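Local coordinates for enoyl-CoA hydratase/isomerase (Mycobacterium abscessus, PDB 3QXZ), which probably catalyses the hydration or double-bond isomerisation of enoyl-CoA thioesters, as a trimeric member of the crotonase family, at residues 126-137 against 162-171; 31-41 against 87-95. All blocks are in the same frame, centred on the assembly; numbering follows the deposited sequence.

Contact 1: 126-137 against 162-171; sequences AEEGRYAIPQVR and LLLTGASFSA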
loop_
_atom_site.group_PDB
_atom_site.type_symbol
_atom_site.label_atom_id
_atom_site.label_comp_id
_atom_site.label_asym_id
_atom_site.label_seq_id
_atom_site.Cartn_x
_atom_site.Cartn_y
_atom_site.Cartn_z
ATOM N N ALA A 126 -2.906 -7.785 20.039
ATOM C CA ALA A 126 -2.985 -7.414 21.455
ATOM C C ALA A 126 -2.197 -6.127 21.704
ATOM O O ALA A 126 -1.008 -6.039 21.361
ATOM C CB ALA A 126 -2.415 -8.532 22.296
ATOM N N GLU A 127 -2.834 -5.162 22.377
ATOM C CA GLU A 127 -2.155 -3.908 22.737
ATOM C C GLU A 127 -0.894 -4.091 23.589
ATOM O O GLU A 127 0.055 -3.305 23.484
ATOM C CB GLU A 127 -3.148 -2.945 23.408
ATOM C CG GLU A 127 -4.121 -2.345 22.395
ATOM C CD GLU A 127 -5.379 -1.761 23.034
ATOM O OE1 GLU A 127 -5.474 -1.727 24.279
ATOM O OE2 GLU A 127 -6.280 -1.335 22.278
ATOM N N GLU A 128 -0.882 -5.136 24.405
ATOM C CA GLU A 128 0.230 -5.390 25.340
ATOM C C GLU A 128 1.406 -6.137 24.712
ATOM O O GLU A 128 2.444 -6.318 25.357
ATOM C CB GLU A 128 -0.275 -6.160 26.572
ATOM C CG GLU A 128 -1.376 -5.458 27.376
ATOM C CD GLU A 128 -2.794 -5.822 26.931
ATOM O OE1 GLU A 128 -2.998 -6.292 25.784
ATOM O OE2 GLU A 128 -3.730 -5.631 27.739
ATOM N N GLY A 129 1.252 -6.574 23.453
ATOM C CA GLY A 129 2.269 -7.435 22.836
ATOM C C GLY A 129 3.517 -6.708 22.350
ATOM O O GLY A 129 3.458 -5.531 21.990
ATOM N N ARG A 130 4.630 -7.431 22.358
ATOM C CA ARG A 130 5.841 -6.993 21.676
ATOM C C ARG A 130 5.850 -7.596 20.264
ATOM O O ARG A 130 5.668 -8.801 20.098
ATOM C CB ARG A 130 7.124 -7.402 22.413
ATOM C CG ARG A 130 8.376 -6.798 21.722
ATOM C CD ARG A 130 9.729 -7.257 22.271
ATOM N NE ARG A 130 10.754 -7.148 21.216
ATOM C CZ ARG A 130 11.593 -8.119 20.860
ATOM N NH1 ARG A 130 11.584 -9.286 21.501
ATOM N NH2 ARG A 130 12.461 -7.918 19.869
ATOM N N TYR A 131 6.095 -6.744 19.272
ATOM C CA TYR A 131 6.086 -7.138 17.849
ATOM C C TYR A 131 7.365 -6.668 17.193
ATOM O O TYR A 131 7.765 -5.522 17.373
ATOM C CB TYR A 131 4.868 -6.521 17.145
ATOM C CG TYR A 131 3.592 -6.908 17.853
ATOM C CD1 TYR A 131 3.204 -8.252 17.930
ATOM C CD2 TYR A 131 2.830 -5.950 18.530
ATOM C CE1 TYR A 131 2.073 -8.632 18.641
ATOM C CE2 TYR A 131 1.697 -6.314 19.239
ATOM C CZ TYR A 131 1.322 -7.656 19.279
ATOM O OH TYR A 131 0.195 -8.041 19.991
ATOM N N ALA A 132 8.034 -7.547 16.441
ATOM C CA ALA A 132 9.277 -7.160 15.761
ATOM C C ALA A 132 9.597 -8.211 14.739
ATOM O O ALA A 132 9.197 -9.382 14.883
ATOM C CB ALA A 132 10.460 -7.034 16.751
ATOM N N ILE A 133 10.394 -7.806 13.746
ATOM C CA ILE A 133 10.977 -8.722 12.751
ATOM C C ILE A 133 12.486 -8.455 12.826
ATOM O O ILE A 133 13.028 -7.728 12.002
ATOM C CB ILE A 133 10.387 -8.471 11.343
ATOM C CG1 ILE A 133 8.862 -8.592 11.382
ATOM C CG2 ILE A 133 10.959 -9.438 10.327
ATOM C CD1 ILE A 133 8.167 -8.040 10.109
ATOM N N PRO A 134 13.162 -9.030 13.850
ATOM C CA PRO A 134 14.519 -8.570 14.159
ATOM C C PRO A 134 15.624 -9.423 13.571
ATOM O O PRO A 134 16.772 -9.290 14.000
ATOM C CB PRO A 134 14.545 -8.647 15.682
ATOM C CG PRO A 134 13.744 -9.892 15.980
ATOM C CD PRO A 134 12.651 -9.938 14.900
ATOM N N GLN A 135 15.303 -10.264 12.593
ATOM C CA GLN A 135 16.283 -11.208 12.025
ATOM C C GLN A 135 17.615 -10.554 11.629
ATOM O O GLN A 135 18.680 -11.147 11.835
ATOM C CB GLN A 135 15.666 -11.883 10.800
ATOM C CG GLN A 135 14.688 -13.047 11.102
ATOM C CD GLN A 135 13.236 -12.609 11.303
ATOM O OE1 GLN A 135 12.951 -11.537 11.843
ATOM N NE2 GLN A 135 12.304 -13.449 10.854
ATOM N N VAL A 136 17.578 -9.357 11.036
ATOM C CA VAL A 136 18.851 -8.726 10.599
ATOM C C VAL A 136 19.776 -8.373 11.763
ATOM O O VAL A 136 20.989 -8.279 11.568
ATOM C CB VAL A 136 18.647 -7.459 9.715
ATOM C CG1 VAL A 136 17.912 -7.804 8.405
ATOM C CG2 VAL A 136 17.935 -6.336 10.505
ATOM N N ARG A 137 19.218 -8.222 12.974
ATOM C CA ARG A 137 20.028 -7.962 14.177
ATOM C C ARG A 137 20.737 -9.215 14.668
ATOM O O ARG A 137 21.617 -9.120 15.534
ATOM C CB ARG A 137 19.154 -7.359 15.284
ATOM C CG ARG A 137 18.442 -6.071 14.879
ATOM C CD ARG A 137 17.529 -5.546 15.977
ATOM N NE ARG A 137 18.214 -4.768 17.014
ATOM C CZ ARG A 137 18.511 -3.471 16.925
ATOM N NH1 ARG A 137 18.265 -2.776 15.819
ATOM N NH2 ARG A 137 19.088 -2.844 17.957
ATOM N N LEU A 162 10.999 -1.545 9.384
ATOM C CA LEU A 162 10.830 -2.733 10.209
ATOM C C LEU A 162 11.829 -3.820 9.812
ATOM O O LEU A 162 12.386 -4.489 10.695
ATOM C CB LEU A 162 9.382 -3.236 10.146
ATOM C CG LEU A 162 8.339 -2.229 10.644
ATOM C CD1 LEU A 162 6.938 -2.852 10.658
ATOM C CD2 LEU A 162 8.701 -1.682 12.037
ATOM N N LEU A 163 12.097 -3.985 8.515
ATOM C CA LEU A 163 12.992 -5.082 8.068
ATOM C C LEU A 163 14.472 -4.757 8.206
ATOM O O LEU A 163 15.272 -5.648 8.533
ATOM C CB LEU A 163 12.687 -5.468 6.625
ATOM C CG LEU A 163 11.245 -5.937 6.371
ATOM C CD1 LEU A 163 11.127 -6.368 4.911
ATOM C CD2 LEU A 163 10.843 -7.058 7.329
ATOM N N LEU A 164 14.861 -3.508 7.958
ATOM C CA LEU A 164 16.274 -3.130 7.975
ATOM C C LEU A 164 16.751 -2.785 9.371
ATOM O O LEU A 164 17.949 -2.924 9.651
ATOM C CB LEU A 164 16.549 -1.959 7.024
ATOM C CG LEU A 164 16.318 -2.192 5.535
ATOM C CD1 LEU A 164 16.567 -0.950 4.728
ATOM C CD2 LEU A 164 17.233 -3.325 5.023
ATOM N N THR A 165 15.873 -2.308 10.246
ATOM C CA THR A 165 16.310 -2.009 11.614
ATOM C C THR A 165 15.948 -3.130 12.575
ATOM O O THR A 165 16.561 -3.235 13.636
ATOM C CB THR A 165 15.743 -0.679 12.186
ATOM O OG1 THR A 165 14.340 -0.806 12.464
ATOM C CG2 THR A 165 16.003 0.500 11.266
ATOM N N GLY A 166 14.932 -3.946 12.261
ATOM C CA GLY A 166 14.451 -4.949 13.210
ATOM C C GLY A 166 13.778 -4.385 14.449
ATOM O O GLY A 166 13.588 -5.115 15.433
ATOM N N ALA A 167 13.401 -3.115 14.395
ATOM C CA ALA A 167 12.825 -2.460 15.567
ATOM C C ALA A 167 11.446 -2.993 15.958
ATOM O O ALA A 167 10.660 -3.456 15.139
ATOM C CB ALA A 167 12.767 -0.968 15.364
ATOM N N SER A 168 11.163 -2.906 17.246
ATOM C CA SER A 168 9.858 -3.278 17.761
ATOM C C SER A 168 8.834 -2.209 17.408
ATOM O O SER A 168 9.186 -1.049 17.157
ATOM C CB SER A 168 9.944 -3.501 19.273
ATOM O OG SER A 168 10.896 -4.521 19.563
ATOM N N PHE A 169 7.569 -2.601 17.368
ATOM C CA PHE A 169 6.469 -1.686 17.055
ATOM C C PHE A 169 5.247 -2.107 17.842
ATOM O O PHE A 169 5.103 -3.281 18.212
ATOM C CB PHE A 169 6.180 -1.608 15.542
ATOM C CG PHE A 169 5.869 -2.947 14.887
ATOM C CD1 PHE A 169 6.905 -3.771 14.446
ATOM C CD2 PHE A 169 4.555 -3.362 14.697
ATOM C CE1 PHE A 169 6.633 -4.994 13.819
ATOM C CE2 PHE A 169 4.270 -4.580 14.071
ATOM C CZ PHE A 169 5.325 -5.402 13.639
ATOM N N SER A 170 4.382 -1.143 18.127
ATOM C CA SER A 170 3.186 -1.410 18.910
ATOM C C SER A 170 2.027 -1.930 18.062
ATOM O O SER A 170 1.972 -1.730 16.841
ATOM C CB SER A 170 2.736 -0.138 19.626
ATOM O OG SER A 170 2.240 0.815 18.694
ATOM N N ALA A 171 1.063 -2.558 18.724
ATOM C CA ALA A 171 -0.193 -2.905 18.058
ATOM C C ALA A 171 -0.865 -1.701 17.418
ATOM O O ALA A 171 -1.400 -1.783 16.304
ATOM C CB ALA A 171 -1.158 -3.560 19.046
HETATM O O HOH W 1 1.818 -3.399 21.354
HETATM O O HOH W 2 13.432 -5.463 18.109
HETATM O O HOH W 3 6.392 -3.993 20.450
HETATM O O HOH W 4 15.025 -8.068 10.104
HETATM O O HOH W 5 10.767 -5.118 12.980
#
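Tyr131 and Phe169 meet at the middle of this contact, where two extended runs of a crotonase-fold subunit lie antiparallel: the segment leaving sheet strand 122-126 and the one that follows helix 151-165. The CB of Tyr131 sits over one face of the Phe169 ring, a CH-pi contact 3.8 Å from the centroid; in the conformer given, CD1 of Leu162 lies over the opposite face. In Phe169, chi1 of 57° sets CG between its own backbone N and carbonyl carbon, which brings the ring face against Tyr131 CB. Just beside this, Phe169 N donates to Tyr131 O at 2.9 Å, and a water joins Tyr131 N to Phe169 O. The tyrosine ring then runs on toward Ala126, presenting its edge to the 169-171 backbone; Tyr131 OH donates in plane to a lone pair of Ala126 O (2.7 Å), which also accepts from Gly129 N. Ala171 CB packs against that same carbonyl oxygen.

Toward the helix end, Ile133 and Leu163 lie side by side, CG2 to CD2 3.8 Å. Gly166 leaves the helix with positive phi, its backbone passing close to Pro134 and its CA making a CH...O contact to Ile133 O.

Two arginines clasp the margins. Arg130, extended from CG to NE, reaches Ser168 OG, in the conformer given, with an almost straight bond (NE to OG 3.1 Å, 175°), the hydroxyl lying in the guanidinium plane. Arg137 instead bends at chi3 (82°), bringing NH1 back to the helix's last turn. The same NH1 forms a salt bridge with Asp199 of the second subunit, tying this corner to the trimer interface, and Arg137 NH1 also donates to Thr165 O at 2.8 Å, nearly head-on to the carbonyl.

Contact 2: 31-41 against 87-95; sequences FTVELGRQLGA and ASPVQPAAF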
loop_
_atom_site.group_PDB
_atom_site.type_symbol
_atom_site.label_atom_id
_atom_site.label_comp_id
_atom_site.label_asym_id
_atom_site.label_seq_id
_atom_site.Cartn_x
_atom_site.Cartn_y
_atom_site.Cartn_z
ATOM N N PHE A 31 8.724 -20.964 17.551
ATOM C CA PHE A 31 8.630 -21.661 16.289
ATOM C C PHE A 31 9.697 -22.735 16.192
ATOM O O PHE A 31 10.856 -22.521 16.568
ATOM C CB PHE A 31 8.782 -20.690 15.116
ATOM C CG PHE A 31 8.552 -21.333 13.790
ATOM C CD1 PHE A 31 7.248 -21.540 13.329
ATOM C CD2 PHE A 31 9.618 -21.755 13.011
ATOM C CE1 PHE A 31 7.016 -22.165 12.118
ATOM C CE2 PHE A 31 9.395 -22.385 11.787
ATOM C CZ PHE A 31 8.081 -22.576 11.346
ATOM N N THR A 32 9.291 -23.887 15.672
ATOM C CA THR A 32 10.196 -24.993 15.377
ATOM C C THR A 32 9.898 -25.526 13.990
ATOM O O THR A 32 8.789 -25.335 13.462
ATOM C CB THR A 32 10.037 -26.171 16.374
ATOM O OG1 THR A 32 8.751 -26.775 16.195
ATOM C CG2 THR A 32 10.216 -25.702 17.837
ATOM N N VAL A 33 10.858 -26.252 13.424
ATOM C CA VAL A 33 10.704 -26.852 12.105
ATOM C C VAL A 33 9.483 -27.763 12.079
ATOM O O VAL A 33 8.655 -27.680 11.161
ATOM C CB VAL A 33 11.960 -27.673 11.714
ATOM C CG1 VAL A 33 11.760 -28.332 10.355
ATOM C CG2 VAL A 33 13.203 -26.796 11.703
ATOM N N GLU A 34 9.355 -28.605 13.097
ATOM C CA GLU A 34 8.205 -29.507 13.186
ATOM C C GLU A 34 6.874 -28.764 13.298
ATOM O O GLU A 34 5.891 -29.162 12.669
ATOM C CB GLU A 34 8.381 -30.539 14.319
ATOM C CG GLU A 34 7.244 -31.572 14.434
ATOM C CD GLU A 34 7.076 -32.465 13.208
ATOM O OE1 GLU A 34 8.029 -32.643 12.424
ATOM O OE2 GLU A 34 5.972 -33.011 13.035
ATOM N N LEU A 35 6.840 -27.681 14.066
ATOM C CA LEU A 35 5.620 -26.867 14.137
ATOM C C LEU A 35 5.262 -26.348 12.751
ATOM O O LEU A 35 4.082 -26.364 12.370
ATOM C CB LEU A 35 5.789 -25.697 15.103
ATOM C CG LEU A 35 4.558 -24.809 15.330
ATOM C CD1 LEU A 35 3.432 -25.565 16.067
ATOM C CD2 LEU A 35 4.960 -23.565 16.081
ATOM N N GLY A 36 6.263 -25.896 11.990
ATOM C CA GLY A 36 5.991 -25.399 10.621
ATOM C C GLY A 36 5.425 -26.470 9.705
ATOM O O GLY A 36 4.500 -26.211 8.919
ATOM N N ARG A 37 5.962 -27.691 9.811
ATOM C CA ARG A 37 5.451 -28.834 9.049
ATOM C C ARG A 37 3.998 -29.110 9.390
ATOM O O ARG A 37 3.171 -29.298 8.493
ATOM C CB ARG A 37 6.267 -30.090 9.352
ATOM C CG ARG A 37 7.676 -30.046 8.813
ATOM C CD ARG A 37 8.370 -31.362 9.118
ATOM N NE ARG A 37 9.787 -31.302 8.765
ATOM C CZ ARG A 37 10.763 -31.814 9.507
ATOM N NH1 ARG A 37 10.482 -32.395 10.662
ATOM N NH2 ARG A 37 12.022 -31.720 9.112
ATOM N N GLN A 38 3.696 -29.129 10.689
ATOM C CA GLN A 38 2.324 -29.385 11.154
ATOM C C GLN A 38 1.346 -28.274 10.751
ATOM O O GLN A 38 0.201 -28.568 10.400
ATOM C CB GLN A 38 2.285 -29.636 12.661
ATOM C CG GLN A 38 2.943 -30.982 13.013
ATOM C CD GLN A 38 2.711 -31.438 14.429
ATOM O OE1 GLN A 38 1.730 -31.075 15.076
ATOM N NE2 GLN A 38 3.612 -32.286 14.911
ATOM N N LEU A 39 1.794 -27.019 10.790
ATOM C CA LEU A 39 0.911 -25.907 10.461
ATOM C C LEU A 39 0.562 -25.934 8.977
ATOM O O LEU A 39 -0.597 -25.719 8.601
ATOM C CB LEU A 39 1.534 -24.570 10.891
ATOM C CG LEU A 39 0.721 -23.307 10.577
ATOM C CD1 LEU A 39 -0.699 -23.387 11.172
ATOM C CD2 LEU A 39 1.432 -22.053 11.061
ATOM N N GLY A 40 1.543 -26.200 8.128
ATOM C CA GLY A 40 1.290 -26.313 6.699
ATOM C C GLY A 40 0.321 -27.446 6.399
ATOM O O GLY A 40 -0.618 -27.286 5.618
ATOM N N ALA A 41 0.540 -28.600 7.039
ATOM C CA ALA A 41 -0.339 -29.756 6.835
ATOM C C ALA A 41 -1.759 -29.456 7.284
ATOM O O ALA A 41 -2.707 -29.858 6.614
ATOM C CB ALA A 41 0.205 -30.980 7.576
ATOM N N ALA A 87 13.524 -20.901 3.522
ATOM C CA ALA A 87 13.135 -19.767 4.354
ATOM C C ALA A 87 11.614 -19.607 4.457
ATOM O O ALA A 87 11.142 -18.696 5.150
ATOM C CB ALA A 87 13.793 -18.462 3.854
ATOM N N SER A 88 10.870 -20.498 3.799
ATOM C CA SER A 88 9.406 -20.575 3.885
ATOM C C SER A 88 9.014 -21.931 4.515
ATOM O O SER A 88 8.638 -22.861 3.803
ATOM C CB SER A 88 8.769 -20.413 2.506
ATOM O OG SER A 88 8.817 -19.052 2.085
ATOM N N PRO A 89 9.104 -22.036 5.847
ATOM C CA PRO A 89 8.902 -23.334 6.526
ATOM C C PRO A 89 7.436 -23.727 6.732
ATOM O O PRO A 89 7.155 -24.801 7.286
ATOM C CB PRO A 89 9.563 -23.104 7.874
ATOM C CG PRO A 89 9.351 -21.656 8.138
ATOM C CD PRO A 89 9.550 -21.003 6.796
ATOM N N VAL A 90 6.502 -22.897 6.277
ATOM C CA VAL A 90 5.084 -23.240 6.341
ATOM C C VAL A 90 4.536 -23.204 4.928
ATOM O O VAL A 90 4.490 -22.129 4.307
ATOM C CB VAL A 90 4.304 -22.284 7.261
ATOM C CG1 VAL A 90 2.808 -22.585 7.195
ATOM C CG2 VAL A 90 4.815 -22.388 8.683
ATOM N N GLN A 91 4.160 -24.366 4.412
ATOM C CA GLN A 91 3.647 -24.509 3.060
ATOM C C GLN A 91 2.482 -25.499 3.105
ATOM O O GLN A 91 2.598 -26.576 3.697
ATOM C CB GLN A 91 4.756 -24.994 2.116
ATOM C CG GLN A 91 5.906 -23.984 1.990
ATOM C CD GLN A 91 7.011 -24.448 1.065
ATOM O OE1 GLN A 91 6.753 -24.927 -0.038
ATOM N NE2 GLN A 91 8.255 -24.288 1.503
ATOM N N PRO A 92 1.329 -25.138 2.517
ATOM C CA PRO A 92 1.049 -23.874 1.837
ATOM C C PRO A 92 0.971 -22.713 2.816
ATOM O O PRO A 92 0.758 -22.918 4.036
ATOM C CB PRO A 92 -0.339 -24.110 1.243
ATOM C CG PRO A 92 -0.977 -25.065 2.178
ATOM C CD PRO A 92 0.149 -26.014 2.535
ATOM N N ALA A 93 1.133 -21.511 2.283
ATOM C CA ALA A 93 0.965 -20.270 3.060
ATOM C C ALA A 93 -0.540 -20.022 3.182
ATOM O O ALA A 93 -1.329 -20.425 2.322
ATOM C CB ALA A 93 1.613 -19.118 2.353
ATOM N N ALA A 94 -0.945 -19.334 4.237
ATOM C CA ALA A 94 -2.365 -19.064 4.452
ATOM C C ALA A 94 -2.994 -18.351 3.246
ATOM O O ALA A 94 -4.161 -18.623 2.907
ATOM C CB ALA A 94 -2.557 -18.263 5.730
ATOM N N PHE A 95 -2.235 -17.452 2.605
ATOM C CA PHE A 95 -2.770 -16.668 1.485
ATOM C C PHE A 95 -2.929 -17.487 0.185
ATOM O O PHE A 95 -3.446 -16.950 -0.795
ATOM C CB PHE A 95 -1.951 -15.371 1.255
ATOM C CG PHE A 95 -0.528 -15.614 0.897
ATOM C CD1 PHE A 95 -0.170 -15.999 -0.396
ATOM C CD2 PHE A 95 0.470 -15.461 1.860
ATOM C CE1 PHE A 95 1.171 -16.263 -0.727
ATOM C CE2 PHE A 95 1.812 -15.708 1.541
ATOM C CZ PHE A 95 2.163 -16.107 0.264
HETATM O O HOH W 6 9.178 -26.376 8.816
HETATM O O HOH W 7 4.795 -26.699 6.112
#
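Val90 pushes its two methyls against helix 33-48 where Gly36 and Gly40, one turn apart, leave a shallow groove; this is a loop-on-helix contact in the crotonase fold, made by the long connection between strands 54-59 and 101-105. CG2 rests on Gly36 CA (3.8 Å), whereas CG1, anti to the backbone N (chi1 174°), reaches Gly40 N and CG of Leu39. At the glycines the loop backbone comes closer still: Pro89 O lies against the Gly36 backbone and Gln91 O against that of Gly40, where no side chain stands between. At the second of these, Gly40 CA makes a CH...O contact of 3.3 Å to Gln91 O.

Proline rings fit at both ends of the groove. Pro89 sets CG against CZ of Phe31 (3.6 Å), the phenylalanine coming across at a slant just before the helix and turning its ring edge to Val90 CG2. Ile112 and Leu116 of helix 112-117 pack on this cluster as well. At the other end, Pro92, preceded by a cis peptide bond, lays CD 3.4 Å from Gly40 O.

No direct hydrogen bond crosses the contact, so water supplies the polar links. One molecule donates to both Val33 O and Pro89 O; a second lies 2.9 Å from Gly36 O and accepts from Gln91 N at 3.0 Å.

Overall arrangement
Contact 1 is the larger and more buried of the two, although it lies farther from the chain centre; contact 2 is partly buried. Their centres are about 21 Å apart and they do not touch, but helix 112-117 packs on both, through Met114 and Thr115 in contact 1 and Ile112 and Leu116 in contact 2. Contact 1 joins a helix end and the run after it to a largely extended segment, with direct hydrogen bonds, bridging waters and arginine clasps. Contact 2 sets a loop on a helix, relying on close glycine fit and apolar side chains, with polar links through water. Both reach the second subunit, contact 1 through a salt bridge, contact 2 at Ala87 and Ser88.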